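Local coordinates for putative branched-chain amino acid transport system substrate-binding protein (Rhodopseudomonas palustris, PDB 3TX6) that probably binds p-coumaric acid and related lignin-derived aromatic acids in the periplasm as the solute-binding component of an ABC transporter, at residues 28-33 / 265-270; 70-75 / 314-319; 133-138 / 216-221. All blocks are in the same frame, centred on the assembly; numbering follows the deposited sequence.

Interaction 1 of 3, residues 28-33 / 265-270; sequences RNALEF and LELNTA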
# COMPACT_ATOMS: atom_id res chain seq x y z
N ARG A 28 -1.32 -7.17 10.34
CA ARG A 28 -1.03 -8.23 11.29
C ARG A 28 -2.22 -9.19 11.39
O ARG A 28 -2.05 -10.40 11.38
CB ARG A 28 -0.71 -7.63 12.66
CG ARG A 28 -0.63 -8.66 13.77
CD ARG A 28 0.13 -8.10 14.98
NE ARG A 28 0.22 -9.07 16.06
CZ ARG A 28 -0.75 -9.29 16.94
NH1 ARG A 28 -0.60 -10.22 17.89
NH2 ARG A 28 -1.88 -8.60 16.86
N ASN A 29 -3.43 -8.65 11.48
CA ASN A 29 -4.61 -9.50 11.63
C ASN A 29 -4.83 -10.40 10.40
O ASN A 29 -5.35 -11.50 10.52
CB ASN A 29 -5.85 -8.69 11.92
CG ASN A 29 -5.90 -8.11 13.32
OD1 ASN A 29 -5.16 -8.52 14.19
ND2 ASN A 29 -6.79 -7.15 13.52
N ALA A 30 -4.45 -9.94 9.21
CA ALA A 30 -4.71 -10.70 8.02
C ALA A 30 -3.88 -12.00 8.04
O ALA A 30 -4.21 -12.95 7.30
CB ALA A 30 -4.35 -9.87 6.77
N LEU A 31 -2.81 -12.04 8.84
CA LEU A 31 -1.97 -13.21 8.91
C LEU A 31 -2.71 -14.44 9.45
O LEU A 31 -2.26 -15.60 9.24
CB LEU A 31 -0.75 -12.93 9.79
CG LEU A 31 0.15 -11.75 9.34
CD1 LEU A 31 1.22 -11.49 10.39
CD2 LEU A 31 0.75 -12.04 7.98
N GLU A 32 -3.87 -14.25 10.10
CA GLU A 32 -4.67 -15.39 10.55
C GLU A 32 -5.24 -16.21 9.37
O GLU A 32 -5.57 -17.38 9.52
CB GLU A 32 -5.81 -14.88 11.44
CG GLU A 32 -6.68 -16.01 12.02
CD GLU A 32 -7.65 -15.56 13.09
OE1 GLU A 32 -7.57 -14.40 13.54
OE2 GLU A 32 -8.49 -16.40 13.49
N PHE A 33 -5.35 -15.54 8.21
CA PHE A 33 -6.09 -16.03 7.06
C PHE A 33 -5.24 -16.52 5.91
O PHE A 33 -5.77 -16.99 4.91
CB PHE A 33 -7.10 -15.00 6.61
CG PHE A 33 -7.91 -14.45 7.75
CD1 PHE A 33 -8.56 -15.31 8.62
CD2 PHE A 33 -7.94 -13.11 8.02
CE1 PHE A 33 -9.29 -14.82 9.69
CE2 PHE A 33 -8.63 -12.63 9.10
CZ PHE A 33 -9.31 -13.49 9.95
N LEU A 265 -12.57 -11.88 -2.38
CA LEU A 265 -13.66 -12.46 -1.63
C LEU A 265 -13.15 -13.32 -0.49
O LEU A 265 -13.74 -13.32 0.61
CB LEU A 265 -14.57 -13.31 -2.54
CG LEU A 265 -15.44 -12.56 -3.54
CD1 LEU A 265 -16.10 -13.59 -4.50
CD2 LEU A 265 -16.51 -11.74 -2.85
N GLU A 266 -12.08 -14.08 -0.72
CA GLU A 266 -11.55 -14.94 0.33
C GLU A 266 -11.11 -14.10 1.52
O GLU A 266 -11.50 -14.38 2.65
CB GLU A 266 -10.35 -15.81 -0.14
CG GLU A 266 -10.72 -16.90 -1.13
CD GLU A 266 -9.53 -17.61 -1.73
OE1 GLU A 266 -8.37 -17.20 -1.47
OE2 GLU A 266 -9.75 -18.57 -2.49
N LEU A 267 -10.28 -13.09 1.28
CA LEU A 267 -9.77 -12.29 2.39
C LEU A 267 -10.91 -11.55 3.10
O LEU A 267 -11.01 -11.58 4.31
CB LEU A 267 -8.78 -11.25 1.93
CG LEU A 267 -8.41 -10.14 2.93
CD1 LEU A 267 -7.79 -10.69 4.21
CD2 LEU A 267 -7.46 -9.19 2.20
N ASN A 268 -11.74 -10.87 2.33
CA ASN A 268 -12.79 -10.10 2.95
C ASN A 268 -13.81 -10.96 3.74
O ASN A 268 -14.22 -10.59 4.84
CB ASN A 268 -13.51 -9.21 1.92
CG ASN A 268 -12.63 -8.11 1.39
OD1 ASN A 268 -11.56 -7.86 1.93
ND2 ASN A 268 -13.12 -7.41 0.38
N THR A 269 -14.20 -12.11 3.22
CA THR A 269 -15.10 -13.00 3.96
C THR A 269 -14.46 -13.35 5.31
O THR A 269 -15.10 -13.27 6.35
CB THR A 269 -15.46 -14.24 3.13
OG1 THR A 269 -16.12 -13.81 1.94
CG2 THR A 269 -16.34 -15.14 3.91
N ALA A 270 -13.19 -13.71 5.29
CA ALA A 270 -12.49 -14.14 6.51
C ALA A 270 -12.35 -12.95 7.49
O ALA A 270 -12.67 -13.06 8.68
CB ALA A 270 -11.14 -14.72 6.17

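Interaction 2 of 3, residues 70-75 / 314-319; sequences ADVIMG and EAIRKA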
# COMPACT_ATOMS: atom_id res chain seq x y z
N ALA A 70 15.67 -15.66 8.44
CA ALA A 70 14.44 -15.65 7.64
C ALA A 70 14.73 -15.93 6.17
O ALA A 70 15.77 -15.46 5.66
CB ALA A 70 13.73 -14.29 7.76
N ASP A 71 13.86 -16.63 5.50
CA ASP A 71 13.91 -16.76 4.04
C ASP A 71 13.36 -15.56 3.32
O ASP A 71 13.75 -15.28 2.21
CB ASP A 71 13.11 -18.01 3.69
CG ASP A 71 13.73 -19.26 4.30
OD1 ASP A 71 14.86 -19.60 3.99
OD2 ASP A 71 13.03 -19.90 5.13
N VAL A 72 12.36 -14.91 3.93
CA VAL A 72 11.67 -13.73 3.36
C VAL A 72 11.37 -12.77 4.49
O VAL A 72 11.02 -13.21 5.60
CB VAL A 72 10.32 -14.14 2.69
CG1 VAL A 72 9.60 -12.96 2.05
CG2 VAL A 72 10.56 -15.24 1.64
N ILE A 73 11.46 -11.47 4.20
CA ILE A 73 11.04 -10.44 5.13
C ILE A 73 10.00 -9.54 4.48
O ILE A 73 10.00 -9.36 3.25
CB ILE A 73 12.23 -9.68 5.76
CG1 ILE A 73 12.99 -8.86 4.79
CG2 ILE A 73 13.12 -10.63 6.51
CD1 ILE A 73 14.08 -8.01 5.46
N MSE A 74 9.08 -9.04 5.29
CA MSE A 74 7.97 -8.23 4.82
C MSE A 74 7.83 -7.00 5.69
O MSE A 74 8.12 -7.00 6.87
CB MSE A 74 6.63 -8.98 4.91
CG MSE A 74 6.67 -10.35 4.26
SE MSE A 74 4.96 -11.26 4.39
CE MSE A 74 3.85 -9.69 4.60
N GLY A 75 7.39 -5.92 5.07
CA GLY A 75 7.03 -4.72 5.80
C GLY A 75 7.54 -3.49 5.10
O GLY A 75 8.11 -3.57 3.99
N GLU A 314 18.02 -17.01 -2.96
CA GLU A 314 18.31 -16.70 -4.34
C GLU A 314 17.23 -17.27 -5.27
O GLU A 314 16.82 -16.62 -6.21
CB GLU A 314 19.71 -17.21 -4.70
CG GLU A 314 20.08 -17.04 -6.15
CD GLU A 314 20.32 -15.61 -6.57
OE1 GLU A 314 20.28 -14.68 -5.74
OE2 GLU A 314 20.62 -15.41 -7.76
N ALA A 315 16.77 -18.49 -5.01
CA ALA A 315 15.76 -19.13 -5.87
C ALA A 315 14.42 -18.39 -5.73
O ALA A 315 13.69 -18.27 -6.72
CB ALA A 315 15.60 -20.61 -5.54
N ILE A 316 14.11 -17.88 -4.54
CA ILE A 316 12.94 -17.03 -4.39
C ILE A 316 13.08 -15.77 -5.24
O ILE A 316 12.14 -15.37 -5.95
CB ILE A 316 12.65 -16.69 -2.92
CG1 ILE A 316 12.23 -17.97 -2.20
CG2 ILE A 316 11.60 -15.58 -2.80
CD1 ILE A 316 12.04 -17.82 -0.71
N ARG A 317 14.23 -15.11 -5.12
CA ARG A 317 14.51 -13.91 -5.93
C ARG A 317 14.26 -14.16 -7.41
O ARG A 317 13.60 -13.38 -8.09
CB ARG A 317 15.93 -13.42 -5.73
CG ARG A 317 16.23 -12.07 -6.38
CD ARG A 317 17.69 -11.63 -6.19
NE ARG A 317 18.67 -12.41 -6.94
CZ ARG A 317 19.01 -12.18 -8.22
NH1 ARG A 317 18.41 -11.23 -8.92
NH2 ARG A 317 19.92 -12.93 -8.82
N LYS A 318 14.83 -15.25 -7.92
CA LYS A 318 14.66 -15.56 -9.34
C LYS A 318 13.20 -15.94 -9.66
O LYS A 318 12.69 -15.57 -10.72
CB LYS A 318 15.60 -16.68 -9.79
CG LYS A 318 17.07 -16.32 -9.71
CD LYS A 318 17.50 -15.27 -10.72
CE LYS A 318 18.98 -15.40 -11.08
NZ LYS A 318 19.41 -14.34 -12.04
N ALA A 319 12.52 -16.62 -8.75
CA ALA A 319 11.12 -17.03 -8.97
C ALA A 319 10.17 -15.85 -9.00
O ALA A 319 9.16 -15.87 -9.73
CB ALA A 319 10.70 -18.05 -7.96

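Interaction 3 of 3, residues 133-138 / 216-221; sequences NNIKTV and KGLIYQ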
# COMPACT_ATOMS: atom_id res chain seq x y z
N ASN A 133 -13.98 15.81 -15.34
CA ASN A 133 -14.85 16.54 -14.43
C ASN A 133 -14.50 18.01 -14.34
O ASN A 133 -14.69 18.66 -13.31
CB ASN A 133 -14.90 15.85 -13.06
CG ASN A 133 -15.68 14.56 -13.10
OD1 ASN A 133 -15.13 13.48 -13.34
ND2 ASN A 133 -17.01 14.66 -12.92
N ASN A 134 -14.03 18.54 -15.46
CA ASN A 134 -13.81 19.98 -15.61
C ASN A 134 -12.84 20.51 -14.58
O ASN A 134 -13.01 21.61 -14.08
CB ASN A 134 -15.14 20.79 -15.63
CG ASN A 134 -14.94 22.19 -16.19
OD1 ASN A 134 -14.01 22.41 -16.99
ND2 ASN A 134 -15.77 23.15 -15.76
N ILE A 135 -11.82 19.70 -14.25
CA ILE A 135 -10.78 20.20 -13.36
C ILE A 135 -9.63 20.73 -14.20
O ILE A 135 -9.01 19.96 -14.95
CB ILE A 135 -10.24 19.11 -12.44
CG1 ILE A 135 -11.42 18.44 -11.73
CG2 ILE A 135 -9.18 19.69 -11.49
CD1 ILE A 135 -12.17 19.38 -10.86
N LYS A 136 -9.32 22.01 -14.06
CA LYS A 136 -8.18 22.62 -14.77
C LYS A 136 -7.03 22.94 -13.82
O LYS A 136 -5.87 22.69 -14.12
CB LYS A 136 -8.60 23.89 -15.49
CG LYS A 136 -9.70 23.66 -16.53
CD LYS A 136 -10.25 24.95 -17.16
CE LYS A 136 -11.42 24.64 -18.09
NZ LYS A 136 -12.75 24.91 -17.49
N THR A 137 -7.36 23.50 -12.66
CA THR A 137 -6.35 23.89 -11.67
C THR A 137 -6.40 22.90 -10.50
O THR A 137 -7.50 22.39 -10.16
CB THR A 137 -6.55 25.32 -11.17
OG1 THR A 137 -7.90 25.45 -10.63
CG2 THR A 137 -6.31 26.30 -12.34
N VAL A 138 -5.24 22.65 -9.90
CA VAL A 138 -5.14 21.65 -8.84
C VAL A 138 -4.19 22.18 -7.75
O VAL A 138 -3.18 22.85 -8.03
CB VAL A 138 -4.67 20.27 -9.36
CG1 VAL A 138 -3.23 20.37 -9.85
CG2 VAL A 138 -4.81 19.19 -8.26
N LYS A 216 -15.03 24.10 -2.07
CA LYS A 216 -16.14 23.49 -2.82
C LYS A 216 -15.73 22.58 -3.94
O LYS A 216 -16.57 21.87 -4.53
CB LYS A 216 -17.07 24.56 -3.40
CG LYS A 216 -18.17 25.04 -2.46
CD LYS A 216 -17.58 25.80 -1.29
CE LYS A 216 -18.41 27.01 -0.87
NZ LYS A 216 -17.56 28.01 -0.19
N GLY A 217 -14.44 22.59 -4.25
CA GLY A 217 -13.92 21.76 -5.34
C GLY A 217 -13.89 20.29 -5.01
O GLY A 217 -14.17 19.88 -3.87
N LEU A 218 -13.59 19.50 -6.05
CA LEU A 218 -13.40 18.08 -5.88
C LEU A 218 -12.15 17.81 -5.03
O LEU A 218 -11.12 18.47 -5.20
CB LEU A 218 -13.37 17.32 -7.22
CG LEU A 218 -14.67 17.28 -8.06
CD1 LEU A 218 -14.48 16.49 -9.36
CD2 LEU A 218 -15.81 16.68 -7.23
N ILE A 219 -12.25 16.86 -4.09
CA ILE A 219 -11.04 16.41 -3.32
C ILE A 219 -10.72 14.96 -3.64
O ILE A 219 -11.64 14.07 -3.76
CB ILE A 219 -11.25 16.53 -1.80
CG1 ILE A 219 -11.56 17.97 -1.41
CG2 ILE A 219 -10.04 15.98 -1.01
CD1 ILE A 219 -12.02 18.14 0.06
N TYR A 220 -9.41 14.74 -3.84
CA TYR A 220 -8.89 13.47 -4.27
C TYR A 220 -7.95 12.94 -3.21
O TYR A 220 -7.12 13.68 -2.62
CB TYR A 220 -8.18 13.61 -5.63
CG TYR A 220 -9.12 13.88 -6.81
CD1 TYR A 220 -9.68 15.16 -7.07
CD2 TYR A 220 -9.48 12.86 -7.66
CE1 TYR A 220 -10.58 15.35 -8.12
CE2 TYR A 220 -10.37 13.07 -8.72
CZ TYR A 220 -10.92 14.31 -8.95
OH TYR A 220 -11.79 14.47 -10.05
N GLN A 221 -8.09 11.64 -2.96
CA GLN A 221 -7.31 10.97 -1.91
C GLN A 221 -6.52 9.84 -2.53
O GLN A 221 -7.01 9.17 -3.49
CB GLN A 221 -8.17 10.42 -0.76
CG GLN A 221 -8.82 11.47 0.13
CD GLN A 221 -7.88 12.06 1.17
OE1 GLN A 221 -6.80 11.51 1.42
NE2 GLN A 221 -8.29 13.16 1.83

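Interaction 1 of 3, residues 28-33 / 265-270
Two helices of the periplasmic binding protein fold meet here, the end of helix 21-29 with the turn that follows it and helix 261-275, and the contact is carried by Phe-33 and Ala-270. The methyl of Ala-270 sits over one face of the Phe-33 ring as a CH-pi contact: CB lies 3.8 Å from the ring centroid and 20° off the normal, shifted toward the CG and CD1 side. Phe-33 CG is 3.6 Å from Ala-270 CB. The far end of the ring reaches the backbone of the same residue, with Phe-33 CZ 3.6 Å from Ala-270 O. On the opposite face the ring has Glu-32 CB, 3.8 Å above its centre, so the phenyl is held flat between its sequence neighbour and the helix. With CG anti to the carbonyl carbon (chi1 -48°), the ring is directed at Ala-270.

A second, looser touch joins Ala-30 CB and Leu-267 CD1 at 4.4 Å, one helical turn back from Ala-270. Helix 282-304 backs both of these residues, through Ser-287 on Ala-30 and through Ala-285 and Phe-288 on Leu-267. Glu-32, next to Phe-33, forms a salt bridge with Lys-274, further along the same helix 261-275.

A serine in place of Phe-33 would probably open a gap over the Ala-270 methyl and strip the cover from Glu-32 CB. No hydrogen bond crosses between the two segments, so what joins them directly is shape and dispersion: a ring face against a methyl, and one methyl against another.

Interaction 2 of 3, residues 70-75 / 314-319
No flat group lies between Val-72 and Ile-316, the two side chains that meet here; the flat groups that pair belong to the helix itself, Arg-317 with Glu-314. There the guanidinium of Arg-317 takes the carboxylate of Glu-314 side-on. Its NE points to Glu-314 OE1 at 3.0 Å, with the acceptor exactly in the guanidinium plane at that edge, although the donor comes to OE1 from above the carboxylate plane. Arg-317 NH2 meets Glu-314 OE2 on its syn side at 2.8 Å, tilted out of the carboxylate plane. Two bonds to two oxygens fix how the groups are turned against each other.

Across the contact, Ile-316 CD1 approaches Val-72 CG2 to 3.8 Å, the two side chains crossing at a slant. Ile-316 is modelled in two conformers, and this holds for one of them: its CG1 is anti to the carbonyl carbon and chi2 is extended (174°), which stretches CD1 out to the strand. The same methyl comes within 4.2 Å of Asp-71 O, a buried carbonyl oxygen with no hydrogen-bonding partner in the model. The Asp-71 carboxylate is engaged by the backbone N-H groups of Gly-308 and Thr-9. Pro-95 and Ala-301 also touch Ile-316.

Helix 310-322 thus lies against the start of strand 72-75, an inner strand of the first lobe's sheet, the helix-on-sheet packing of an alpha/beta periplasmic binding protein lobe.

Interaction 3 of 3, residues 133-138 / 216-221
Van der Waals packing of Leu-218 on Ile-135 and on the CB of Asn-133 joins the entrance of strand 218-221 to the loop that leads from helix 119-130 into strand 137-143. Leu-218 supplies one methyl for two neighbours. Its CD1 lies 3.8 Å from Asn-133 CB and 4.0 Å from Ile-135 CD1. With CG anti to the carbonyl carbon (chi1 -66°) and CD1 extended away from the backbone, the leucine reaches across to the loop. Asn-133 is modelled in two conformers, and its contact, made through CB, is described for one of them. The loop turns at the next residue, Asn-134, which has left-handed backbone angles. From the other side, Ile-135 is folded at chi2 (-62°), which turns CD1 to that methyl, and its CG1 passes 4.3 Å from Tyr-220 OH.

Strands 137-143 and 218-221 run parallel in the larger sheet of the protein, with strand 193-197 between them, so this contact spans a neighbour, as side chains at the same end of a parallel alpha/beta sheet can. Ala-193 of that middle strand touches both Ile-135 and Tyr-220, and strand 193-197 passes to strand 218-221 through helix 200-213, a beta-alpha-beta crossover. Met-130 of helix 119-130 packs on the same two side chains. The phenol oxygen of Tyr-220 is hydrogen-bonded to His-129 ND1, which holds the ring's polar end beside this helix.

In the fold
From the N terminus, the chain passes 28-33 and 70-75 while building the six-stranded sheet of the first lobe, then crosses into the second lobe ahead of helix 119-130 and reaches 133-138. Interaction 3 closes the shortest loop, from 133-138 to 216-221, entirely within the seven-stranded sheet region. The chain then leaves strand 242-245 and returns: 265-270 closes interaction 1 and 314-319 closes interaction 2. Those two loops cross, and interaction 3 is nested inside both. Interactions 1 and 2 thus tie late helices back to early first-lobe elements; their nearest atoms are about 5 Å apart. Interaction 3 lies across the chain's centre from interaction 2, their centres about 41 Å apart.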